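PDB 5YLY: nitrate reductase from Ulva prolifera, which catalyses the first step of nitrate assimilation, probably reducing nitrate to nitrite with NADH, its cytochrome b5 reductase domain carrying the FAD. Local coordinates for residues A[223-231]-A[238-247]; A[27-38]-A[130-141]. All blocks are in the same frame, centred on the assembly; numbering follows the deposited sequence.

Contact 1: residues A[223-231]-A[238-247]; sequences VKIHYTVDR and YSSGFIDLDM
The short strand 239-240 forms one outer edge of the parallel sheet of the NAD-binding domain, paired with strand 223-229. Three backbone bonds join the two: Ser-239 N to Tyr-227 O, Val-229 N to Ser-239 O, and Gly-241 N to Val-229 O, the last at 2.9 Å. Side chains reinforce this pairing. Thr-228 OG1 lies anti to its own N (chi1 -167°) and donates to Gly-241 O at 2.9 Å, so the chain just past the edge strand is held as well. The Met-247 sulfur packs against the threonine, with SD 3.6 Å from Thr-228 CB. His-226 meets Ser-239 at its ring edge: His-226 NE2 and Ser-239 OG are 2.8 Å apart and hydrogen-bonded, and Arg-250 also hydrogen-bonds to that OG.

Tyr-238 joins two rings in an aromatic cluster. Tyr-227 turns its edge onto the Tyr-238 face in a T-shaped stack, with planes at 80° and Tyr-227 CD2 over the ring centre, 3.6 Å from Tyr-238 CZ. Tyr-238 in turn presents its own edge to a face of His-226, Tyr-238 CD2 lying 4.0 Å from His-226 ND1. The Tyr-227 hydroxyl hydrogen-bonds to Glu-213. Helix 209-218 thus borders the tyrosines, with Arg-209 making a cation-pi contact to Tyr-227. Strand 193-200 pairs with the other edge of strand 223-229, and helix 267-280 packs on Ile-243 and Leu-245.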
loop_
_atom_site.group_PDB
_atom_site.type_symbol
_atom_site.label_atom_id
_atom_site.label_comp_id
_atom_site.label_asym_id
_atom_site.label_seq_id
_atom_site.Cartn_x
_atom_site.Cartn_y
_atom_site.Cartn_z
ATOM N N VAL A 223 -9.598 -14.366 -2.160
ATOM C CA VAL A 223 -9.062 -13.188 -2.860
ATOM C C VAL A 223 -8.926 -13.441 -4.350
ATOM O O VAL A 223 -8.674 -14.583 -4.776
ATOM C CB VAL A 223 -7.710 -12.739 -2.191
ATOM C CG1 VAL A 223 -6.608 -13.791 -2.353
ATOM C CG2 VAL A 223 -7.235 -11.373 -2.714
ATOM N N LYS A 224 -9.126 -12.379 -5.140
ATOM C CA LYS A 224 -8.826 -12.349 -6.577
ATOM C C LYS A 224 -8.057 -11.078 -6.844
ATOM O O LYS A 224 -8.323 -10.035 -6.215
ATOM C CB LYS A 224 -10.070 -12.400 -7.453
ATOM C CG LYS A 224 -10.748 -13.766 -7.430
ATOM C CD LYS A 224 -11.883 -13.837 -8.473
ATOM C CE LYS A 224 -12.705 -15.091 -8.292
ATOM N NZ LYS A 224 -11.892 -16.319 -8.501
ATOM N N ILE A 225 -7.088 -11.160 -7.765
ATOM C CA ILE A 225 -6.288 -9.995 -8.124
ATOM C C ILE A 225 -6.352 -9.809 -9.634
ATOM O O ILE A 225 -6.192 -10.783 -10.384
ATOM C CB ILE A 225 -4.835 -10.120 -7.594
ATOM C CG1 ILE A 225 -4.789 -10.249 -6.033
ATOM C CG2 ILE A 225 -3.972 -8.922 -8.052
ATOM C CD1 ILE A 225 -3.582 -10.833 -5.516
ATOM N N HIS A 226 -6.629 -8.570 -10.079
ATOM C CA HIS A 226 -6.677 -8.255 -11.503
ATOM C C HIS A 226 -5.768 -7.070 -11.724
ATOM O O HIS A 226 -5.682 -6.191 -10.864
ATOM C CB HIS A 226 -8.091 -7.933 -11.966
ATOM C CG HIS A 226 -8.238 -7.980 -13.453
ATOM N ND1 HIS A 226 -8.475 -9.184 -14.085
ATOM C CD2 HIS A 226 -8.154 -7.017 -14.393
ATOM C CE1 HIS A 226 -8.594 -8.916 -15.369
ATOM N NE2 HIS A 226 -8.392 -7.640 -15.610
ATOM N N TYR A 227 -5.067 -7.063 -12.864
ATOM C CA TYR A 227 -4.110 -6.017 -13.210
ATOM C C TYR A 227 -4.514 -5.305 -14.484
ATOM O O TYR A 227 -5.160 -5.895 -15.355
ATOM C CB TYR A 227 -2.720 -6.634 -13.456
ATOM C CG TYR A 227 -2.187 -7.477 -12.324
ATOM C CD1 TYR A 227 -1.448 -6.905 -11.291
ATOM C CD2 TYR A 227 -2.360 -8.861 -12.315
ATOM C CE1 TYR A 227 -0.925 -7.684 -10.260
ATOM C CE2 TYR A 227 -1.857 -9.648 -11.276
ATOM C CZ TYR A 227 -1.129 -9.056 -10.264
ATOM O OH TYR A 227 -0.644 -9.823 -9.240
ATOM N N THR A 228 -4.081 -4.040 -14.624
ATOM C CA THR A 228 -4.175 -3.281 -15.867
ATOM C C THR A 228 -2.879 -2.523 -16.047
ATOM O O THR A 228 -2.257 -2.120 -15.063
ATOM C CB THR A 228 -5.429 -2.401 -16.022
ATOM O OG1 THR A 228 -5.507 -1.977 -17.394
ATOM C CG2 THR A 228 -5.424 -1.168 -15.106
ATOM N N VAL A 229 -2.438 -2.406 -17.285
ATOM C CA VAL A 229 -1.254 -1.631 -17.653
ATOM C C VAL A 229 -1.646 -0.714 -18.816
ATOM O O VAL A 229 -2.559 -1.064 -19.565
ATOM C CB VAL A 229 0.020 -2.485 -17.923
ATOM C CG1 VAL A 229 0.481 -3.233 -16.667
ATOM C CG2 VAL A 229 -0.182 -3.441 -19.090
ATOM N N ASP A 230 -1.031 0.482 -18.918
ATOM C CA ASP A 230 -1.340 1.450 -19.977
ATOM C C ASP A 230 -0.930 0.859 -21.311
ATOM O O ASP A 230 -1.772 0.659 -22.195
ATOM C CB ASP A 230 -0.599 2.785 -19.745
ATOM C CG ASP A 230 -0.987 3.573 -18.503
ATOM O OD1 ASP A 230 -1.930 3.158 -17.802
ATOM O OD2 ASP A 230 -0.379 4.634 -18.264
ATOM N N ARG A 231 0.364 0.524 -21.421
ATOM C CA ARG A 231 0.937 -0.050 -22.627
ATOM C C ARG A 231 1.398 -1.494 -22.378
ATOM O O ARG A 231 2.464 -1.737 -21.799
ATOM C CB ARG A 231 2.025 0.847 -23.268
ATOM C CG ARG A 231 2.700 1.851 -22.323
ATOM C CD ARG A 231 4.149 1.505 -22.068
ATOM N NE ARG A 231 5.001 1.721 -23.238
ATOM C CZ ARG A 231 6.320 1.553 -23.247
ATOM N NH1 ARG A 231 6.955 1.166 -22.145
ATOM N NH2 ARG A 231 7.016 1.777 -24.355
ATOM N N TYR A 238 -3.981 -9.872 -18.803
ATOM C CA TYR A 238 -4.924 -9.044 -18.051
ATOM C C TYR A 238 -5.412 -7.841 -18.861
ATOM O O TYR A 238 -5.342 -7.866 -20.090
ATOM C CB TYR A 238 -4.334 -8.640 -16.677
ATOM C CG TYR A 238 -3.864 -9.791 -15.813
ATOM C CD1 TYR A 238 -2.559 -10.263 -15.898
ATOM C CD2 TYR A 238 -4.691 -10.338 -14.836
ATOM C CE1 TYR A 238 -2.107 -11.301 -15.084
ATOM C CE2 TYR A 238 -4.248 -11.377 -14.011
ATOM C CZ TYR A 238 -2.956 -11.851 -14.140
ATOM O OH TYR A 238 -2.517 -12.871 -13.337
ATOM N N SER A 239 -5.942 -6.800 -18.185
ATOM C CA SER A 239 -6.515 -5.635 -18.871
ATOM C C SER A 239 -5.505 -4.593 -19.353
ATOM O O SER A 239 -4.372 -4.552 -18.871
ATOM C CB SER A 239 -7.563 -4.974 -17.992
ATOM O OG SER A 239 -8.661 -5.846 -17.804
ATOM N N SER A 240 -5.939 -3.744 -20.301
ATOM C CA SER A 240 -5.162 -2.659 -20.893
ATOM C C SER A 240 -5.899 -1.336 -20.674
ATOM O O SER A 240 -7.138 -1.298 -20.693
ATOM C CB SER A 240 -5.020 -2.867 -22.409
ATOM O OG SER A 240 -4.554 -4.161 -22.758
ATOM N N GLY A 241 -5.129 -0.259 -20.573
ATOM C CA GLY A 241 -5.677 1.089 -20.475
ATOM C C GLY A 241 -6.100 1.488 -19.082
ATOM O O GLY A 241 -5.760 0.813 -18.113
ATOM N N PHE A 242 -6.839 2.596 -18.983
ATOM C CA PHE A 242 -7.308 3.138 -17.708
ATOM C C PHE A 242 -8.449 2.319 -17.120
ATOM O O PHE A 242 -9.232 1.709 -17.864
ATOM C CB PHE A 242 -7.780 4.600 -17.864
ATOM C CG PHE A 242 -6.815 5.542 -18.543
ATOM C CD1 PHE A 242 -5.535 5.742 -18.032
ATOM C CD2 PHE A 242 -7.204 6.269 -19.666
ATOM C CE1 PHE A 242 -4.647 6.627 -18.659
ATOM C CE2 PHE A 242 -6.320 7.155 -20.285
ATOM C CZ PHE A 242 -5.047 7.325 -19.780
ATOM N N ILE A 243 -8.569 2.355 -15.782
ATOM C CA ILE A 243 -9.667 1.714 -15.071
ATOM C C ILE A 243 -10.989 2.341 -15.606
ATOM O O ILE A 243 -11.091 3.563 -15.705
ATOM C CB ILE A 243 -9.487 1.896 -13.546
ATOM C CG1 ILE A 243 -8.209 1.159 -13.040
ATOM C CG2 ILE A 243 -10.720 1.430 -12.784
ATOM C CD1 ILE A 243 -7.759 1.508 -11.656
ATOM N N ASP A 244 -11.939 1.495 -16.038
ATOM C CA ASP A 244 -13.250 1.916 -16.526
ATOM C C ASP A 244 -14.331 1.071 -15.848
ATOM O O ASP A 244 -13.997 0.186 -15.048
ATOM C CB ASP A 244 -13.336 1.898 -18.072
ATOM C CG ASP A 244 -13.225 0.549 -18.786
ATOM O OD1 ASP A 244 -13.100 -0.489 -18.098
ATOM O OD2 ASP A 244 -13.271 0.534 -20.031
ATOM N N LEU A 245 -15.613 1.360 -16.117
ATOM C CA LEU A 245 -16.721 0.627 -15.491
ATOM C C LEU A 245 -16.643 -0.876 -15.737
ATOM O O LEU A 245 -16.819 -1.642 -14.795
ATOM C CB LEU A 245 -18.098 1.177 -15.930
ATOM C CG LEU A 245 -19.327 0.538 -15.256
ATOM C CD1 LEU A 245 -19.312 0.721 -13.740
ATOM C CD2 LEU A 245 -20.626 1.063 -15.857
ATOM N N ASP A 246 -16.387 -1.290 -17.001
ATOM C CA ASP A 246 -16.271 -2.704 -17.395
ATOM C C ASP A 246 -15.184 -3.409 -16.587
ATOM O O ASP A 246 -15.411 -4.502 -16.083
ATOM C CB ASP A 246 -15.960 -2.838 -18.895
ATOM C CG ASP A 246 -16.804 -3.876 -19.600
ATOM O OD1 ASP A 246 -16.705 -5.072 -19.231
ATOM O OD2 ASP A 246 -17.603 -3.488 -20.485
ATOM N N MET A 247 -14.015 -2.771 -16.443
ATOM C CA MET A 247 -12.923 -3.342 -15.674
ATOM C C MET A 247 -13.291 -3.480 -14.196
ATOM O O MET A 247 -12.985 -4.516 -13.587
ATOM C CB MET A 247 -11.654 -2.520 -15.839
ATOM C CG MET A 247 -10.409 -3.256 -15.374
ATOM S SD MET A 247 -8.963 -2.174 -15.495
ATOM C CE MET A 247 -8.973 -1.776 -17.247
HETATM O O HOH W 1 -4.249 -12.767 -10.403
#

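Contact 2: residues A[27-38]-A[130-141]; sequences FLNPKKQKAAEL and LEVGDTVEVKGP
Lys-139 starts with CG anti to the backbone N (chi1 -179°) and bends at chi3 (-87°), which lays its CD and CE across the Gln-33 amide. Gln-33 is itself bent at chi2 (-68°), and the two side chains cross at about a right angle. Lys-139 CE lies 3.6 Å from Gln-33 NE2. The ammonium reaches the turn at 29-32 through water: one water links NZ to Pro-30 O, and another links it to Lys-31 O. With an alanine here in place of Lys-139, the Gln-33 amide would probably lose the aliphatic chain packed against it, and the turn both water links to the ammonium.

Beyond this end the strands pair antiparallel. Lys-34 and Val-138 exchange two backbone bonds, as do Ala-36 and Val-136. Leu-38 N then donates to Asp-134 O at 2.8 Å, and Gly-133 N, in the type II turn from Glu-131 to Asp-134, donates to Leu-38 O at 2.9 Å. On the face of Ala-36, Val-136 and Val-138, Val-138 CG1 touches Leu-28 CD2 at 3.6 Å, Val-138 CG2 touches Ala-36 CB at 3.9 Å, and Val-138 CB sits at the Phe-27 ring edge. Leu-38 CD2 packs on Leu-130 CB at 3.8 Å. Glu-137, on the other face, forms salt bridges with Lys-75 and Arg-73. These two strands are central in the antiparallel sheet of the FAD-binding domain, with strand 69-75 beside 135-142 and strand 48-54 beside 34-43.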
loop_
_atom_site.group_PDB
_atom_site.type_symbol
_atom_site.label_atom_id
_atom_site.label_comp_id
_atom_site.label_asym_id
_atom_site.label_seq_id
_atom_site.Cartn_x
_atom_site.Cartn_y
_atom_site.Cartn_z
ATOM N N PHE A 27 7.024 1.150 19.253
ATOM C CA PHE A 27 7.976 2.082 18.672
ATOM C C PHE A 27 7.258 3.361 18.222
ATOM O O PHE A 27 7.685 4.450 18.598
ATOM C CB PHE A 27 8.692 1.451 17.491
ATOM C CG PHE A 27 9.595 2.387 16.716
ATOM C CD1 PHE A 27 10.875 2.671 17.167
ATOM C CD2 PHE A 27 9.190 2.929 15.502
ATOM C CE1 PHE A 27 11.723 3.511 16.442
ATOM C CE2 PHE A 27 10.064 3.740 14.756
ATOM C CZ PHE A 27 11.324 4.020 15.234
ATOM N N LEU A 28 6.176 3.237 17.432
ATOM C CA LEU A 28 5.459 4.407 16.929
ATOM C C LEU A 28 4.771 5.226 18.010
ATOM O O LEU A 28 4.057 4.688 18.871
ATOM C CB LEU A 28 4.476 4.053 15.817
ATOM C CG LEU A 28 5.090 3.478 14.541
ATOM C CD1 LEU A 28 4.005 2.984 13.654
ATOM C CD2 LEU A 28 5.989 4.517 13.823
ATOM N N ASN A 29 5.028 6.539 17.963
ATOM C CA ASN A 29 4.467 7.515 18.898
ATOM C C ASN A 29 4.044 8.706 18.047
ATOM O O ASN A 29 4.900 9.365 17.458
ATOM C CB ASN A 29 5.488 7.919 19.965
ATOM C CG ASN A 29 4.933 8.890 20.971
ATOM O OD1 ASN A 29 3.928 9.564 20.725
ATOM N ND2 ASN A 29 5.600 9.018 22.103
ATOM N N PRO A 30 2.724 8.945 17.905
ATOM C CA PRO A 30 2.261 9.996 16.987
ATOM C C PRO A 30 2.695 11.419 17.348
ATOM O O PRO A 30 2.577 12.307 16.509
ATOM C CB PRO A 30 0.736 9.827 17.007
ATOM C CG PRO A 30 0.449 9.204 18.349
ATOM C CD PRO A 30 1.577 8.233 18.511
ATOM N N LYS A 31 3.243 11.618 18.557
ATOM C CA LYS A 31 3.687 12.927 19.039
ATOM C C LYS A 31 5.184 13.098 18.840
ATOM O O LYS A 31 5.704 14.182 19.138
ATOM C CB LYS A 31 3.417 13.058 20.548
ATOM C CG LYS A 31 1.977 12.903 20.998
ATOM C CD LYS A 31 1.922 13.287 22.465
ATOM C CE LYS A 31 0.730 12.740 23.192
ATOM N NZ LYS A 31 0.878 12.926 24.659
ATOM N N LYS A 32 5.896 12.018 18.415
ATOM C CA LYS A 32 7.346 12.063 18.340
ATOM C C LYS A 32 7.951 11.590 17.030
ATOM O O LYS A 32 7.408 10.706 16.359
ATOM C CB LYS A 32 7.957 11.240 19.483
ATOM C CG LYS A 32 7.735 11.813 20.874
ATOM C CD LYS A 32 8.521 11.073 21.932
ATOM C CE LYS A 32 8.461 11.812 23.245
ATOM N NZ LYS A 32 9.364 11.210 24.256
ATOM N N GLN A 33 9.119 12.181 16.703
ATOM C CA GLN A 33 9.958 11.768 15.574
ATOM C C GLN A 33 10.894 10.756 16.222
ATOM O O GLN A 33 11.601 11.094 17.184
ATOM C CB GLN A 33 10.768 12.950 15.002
ATOM C CG GLN A 33 9.925 14.024 14.307
ATOM C CD GLN A 33 9.284 13.566 13.008
ATOM O OE1 GLN A 33 9.584 12.506 12.455
ATOM N NE2 GLN A 33 8.380 14.375 12.490
ATOM N N LYS A 34 10.831 9.500 15.770
ATOM C CA LYS A 34 11.659 8.460 16.378
ATOM C C LYS A 34 12.677 7.948 15.408
ATOM O O LYS A 34 12.332 7.620 14.282
ATOM C CB LYS A 34 10.789 7.343 16.973
ATOM C CG LYS A 34 10.036 7.908 18.217
ATOM C CD LYS A 34 9.462 6.881 19.133
ATOM C CE LYS A 34 10.453 6.147 19.999
ATOM N NZ LYS A 34 9.771 5.056 20.746
ATOM N N ALA A 35 13.940 7.955 15.818
ATOM C CA ALA A 35 15.030 7.516 14.947
ATOM C C ALA A 35 14.965 6.002 14.674
ATOM O O ALA A 35 14.634 5.228 15.567
ATOM C CB ALA A 35 16.355 7.883 15.583
ATOM N N ALA A 36 15.259 5.594 13.442
ATOM C CA ALA A 36 15.299 4.173 13.073
ATOM C C ALA A 36 16.557 4.004 12.240
ATOM O O ALA A 36 16.786 4.775 11.309
ATOM C CB ALA A 36 14.075 3.800 12.246
ATOM N N GLU A 37 17.363 2.996 12.569
ATOM C CA GLU A 37 18.623 2.756 11.893
ATOM C C GLU A 37 18.492 1.742 10.781
ATOM O O GLU A 37 17.884 0.692 10.981
ATOM C CB GLU A 37 19.654 2.285 12.926
ATOM C CG GLU A 37 21.071 2.255 12.386
ATOM C CD GLU A 37 22.058 1.730 13.408
ATOM O OE1 GLU A 37 22.462 2.517 14.293
ATOM O OE2 GLU A 37 22.371 0.519 13.369
ATOM N N LEU A 38 19.095 2.026 9.633
ATOM C CA LEU A 38 19.056 1.093 8.513
ATOM C C LEU A 38 19.921 -0.129 8.835
ATOM O O LEU A 38 21.117 0.012 9.099
ATOM C CB LEU A 38 19.545 1.794 7.237
ATOM C CG LEU A 38 19.413 0.971 5.925
ATOM C CD1 LEU A 38 17.944 0.526 5.674
ATOM C CD2 LEU A 38 19.961 1.777 4.715
ATOM N N LEU A 130 21.147 5.950 1.127
ATOM C CA LEU A 130 21.511 5.575 2.501
ATOM C C LEU A 130 22.406 4.375 2.563
ATOM O O LEU A 130 22.280 3.476 1.736
ATOM C CB LEU A 130 20.283 5.270 3.357
ATOM C CG LEU A 130 19.285 6.390 3.639
ATOM C CD1 LEU A 130 18.213 5.889 4.516
ATOM C CD2 LEU A 130 19.970 7.629 4.299
ATOM N N GLU A 131 23.324 4.366 3.536
ATOM C CA GLU A 131 24.184 3.207 3.767
ATOM C C GLU A 131 23.698 2.562 5.068
ATOM O O GLU A 131 23.118 3.257 5.906
ATOM C CB GLU A 131 25.666 3.593 3.883
ATOM C CG GLU A 131 26.272 4.126 2.582
ATOM C CD GLU A 131 26.336 3.167 1.401
ATOM O OE1 GLU A 131 26.261 1.934 1.601
ATOM O OE2 GLU A 131 26.495 3.658 0.263
ATOM N N VAL A 132 23.896 1.244 5.226
ATOM C CA VAL A 132 23.533 0.550 6.465
ATOM C C VAL A 132 24.234 1.294 7.602
ATOM O O VAL A 132 25.418 1.677 7.470
ATOM C CB VAL A 132 23.946 -0.952 6.369
ATOM C CG1 VAL A 132 23.996 -1.625 7.752
ATOM C CG2 VAL A 132 23.003 -1.707 5.423
ATOM N N GLY A 133 23.480 1.569 8.659
ATOM C CA GLY A 133 23.979 2.322 9.810
ATOM C C GLY A 133 23.464 3.752 9.834
ATOM O O GLY A 133 23.506 4.399 10.885
ATOM N N ASP A 134 22.978 4.270 8.678
ATOM C CA ASP A 134 22.403 5.626 8.601
ATOM C C ASP A 134 21.009 5.573 9.223
ATOM O O ASP A 134 20.411 4.490 9.312
ATOM C CB ASP A 134 22.289 6.104 7.135
ATOM C CG ASP A 134 23.606 6.381 6.450
ATOM O OD1 ASP A 134 24.659 6.337 7.141
ATOM O OD2 ASP A 134 23.597 6.624 5.204
ATOM N N THR A 135 20.476 6.729 9.628
ATOM C CA THR A 135 19.162 6.760 10.261
ATOM C C THR A 135 18.165 7.643 9.538
ATOM O O THR A 135 18.537 8.515 8.756
ATOM C CB THR A 135 19.301 7.266 11.720
ATOM O OG1 THR A 135 19.786 8.615 11.684
ATOM C CG2 THR A 135 20.221 6.388 12.573
ATOM N N VAL A 136 16.876 7.418 9.830
ATOM C CA VAL A 136 15.764 8.247 9.371
ATOM C C VAL A 136 14.914 8.510 10.607
ATOM O O VAL A 136 15.075 7.833 11.628
ATOM C CB VAL A 136 14.901 7.619 8.247
ATOM C CG1 VAL A 136 15.712 7.362 6.977
ATOM C CG2 VAL A 136 14.158 6.355 8.742
ATOM N N GLU A 137 13.987 9.458 10.514
ATOM C CA GLU A 137 13.067 9.712 11.617
ATOM C C GLU A 137 11.716 9.247 11.210
ATOM O O GLU A 137 11.327 9.411 10.056
ATOM C CB GLU A 137 13.067 11.186 12.032
ATOM C CG GLU A 137 14.285 11.520 12.863
ATOM C CD GLU A 137 14.311 12.924 13.423
ATOM O OE1 GLU A 137 13.645 13.811 12.844
ATOM O OE2 GLU A 137 15.019 13.141 14.433
ATOM N N VAL A 138 10.997 8.618 12.154
ATOM C CA VAL A 138 9.694 8.021 11.870
ATOM C C VAL A 138 8.609 8.586 12.764
ATOM O O VAL A 138 8.743 8.536 13.986
ATOM C CB VAL A 138 9.767 6.465 11.987
ATOM C CG1 VAL A 138 8.471 5.826 11.510
ATOM C CG2 VAL A 138 10.954 5.911 11.194
ATOM N N LYS A 139 7.502 9.043 12.159
ATOM C CA LYS A 139 6.351 9.537 12.923
ATOM C C LYS A 139 5.087 8.787 12.519
ATOM O O LYS A 139 4.744 8.703 11.336
ATOM C CB LYS A 139 6.176 11.071 12.774
ATOM C CG LYS A 139 4.979 11.606 13.581
ATOM C CD LYS A 139 4.921 13.137 13.670
ATOM C CE LYS A 139 5.734 13.649 14.831
ATOM N NZ LYS A 139 5.464 15.089 15.100
ATOM N N GLY A 140 4.372 8.289 13.504
ATOM C CA GLY A 140 3.138 7.566 13.234
ATOM C C GLY A 140 2.532 7.012 14.496
ATOM O O GLY A 140 3.112 7.188 15.558
ATOM N N PRO A 141 1.400 6.290 14.411
ATOM C CA PRO A 141 0.647 5.977 13.182
ATOM C C PRO A 141 -0.130 7.149 12.626
ATOM O O PRO A 141 -0.534 8.051 13.367
ATOM C CB PRO A 141 -0.285 4.821 13.604
ATOM C CG PRO A 141 -0.076 4.604 15.093
ATOM C CD PRO A 141 0.741 5.750 15.612
HETATM O O HOH W 2 6.698 7.858 15.997
HETATM O O HOH W 3 2.873 15.300 16.183
HETATM O O HOH W 4 7.858 15.659 17.218
#

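In the fold
From the N terminus the chain first enters contact 2. Residues 27-38 lead into strand 34-43 of the antiparallel sheet, and the chain runs through four more strands and helix 122-129 before residues 130-141 return to pair with them. This closes a loop of 91 residues. The chain then passes into the NAD-binding domain. There contact 1 closes a much shorter loop, with six residues between 223-231 and 238-247. The two contacts follow in series and neither nest nor cross. The centres of contact 1 and contact 2 are about 36 Å apart, on opposite sides of the chain's centre. Contact 2 ties central strands of the antiparallel sheet; contact 1 adds an edge strand to the parallel sheet.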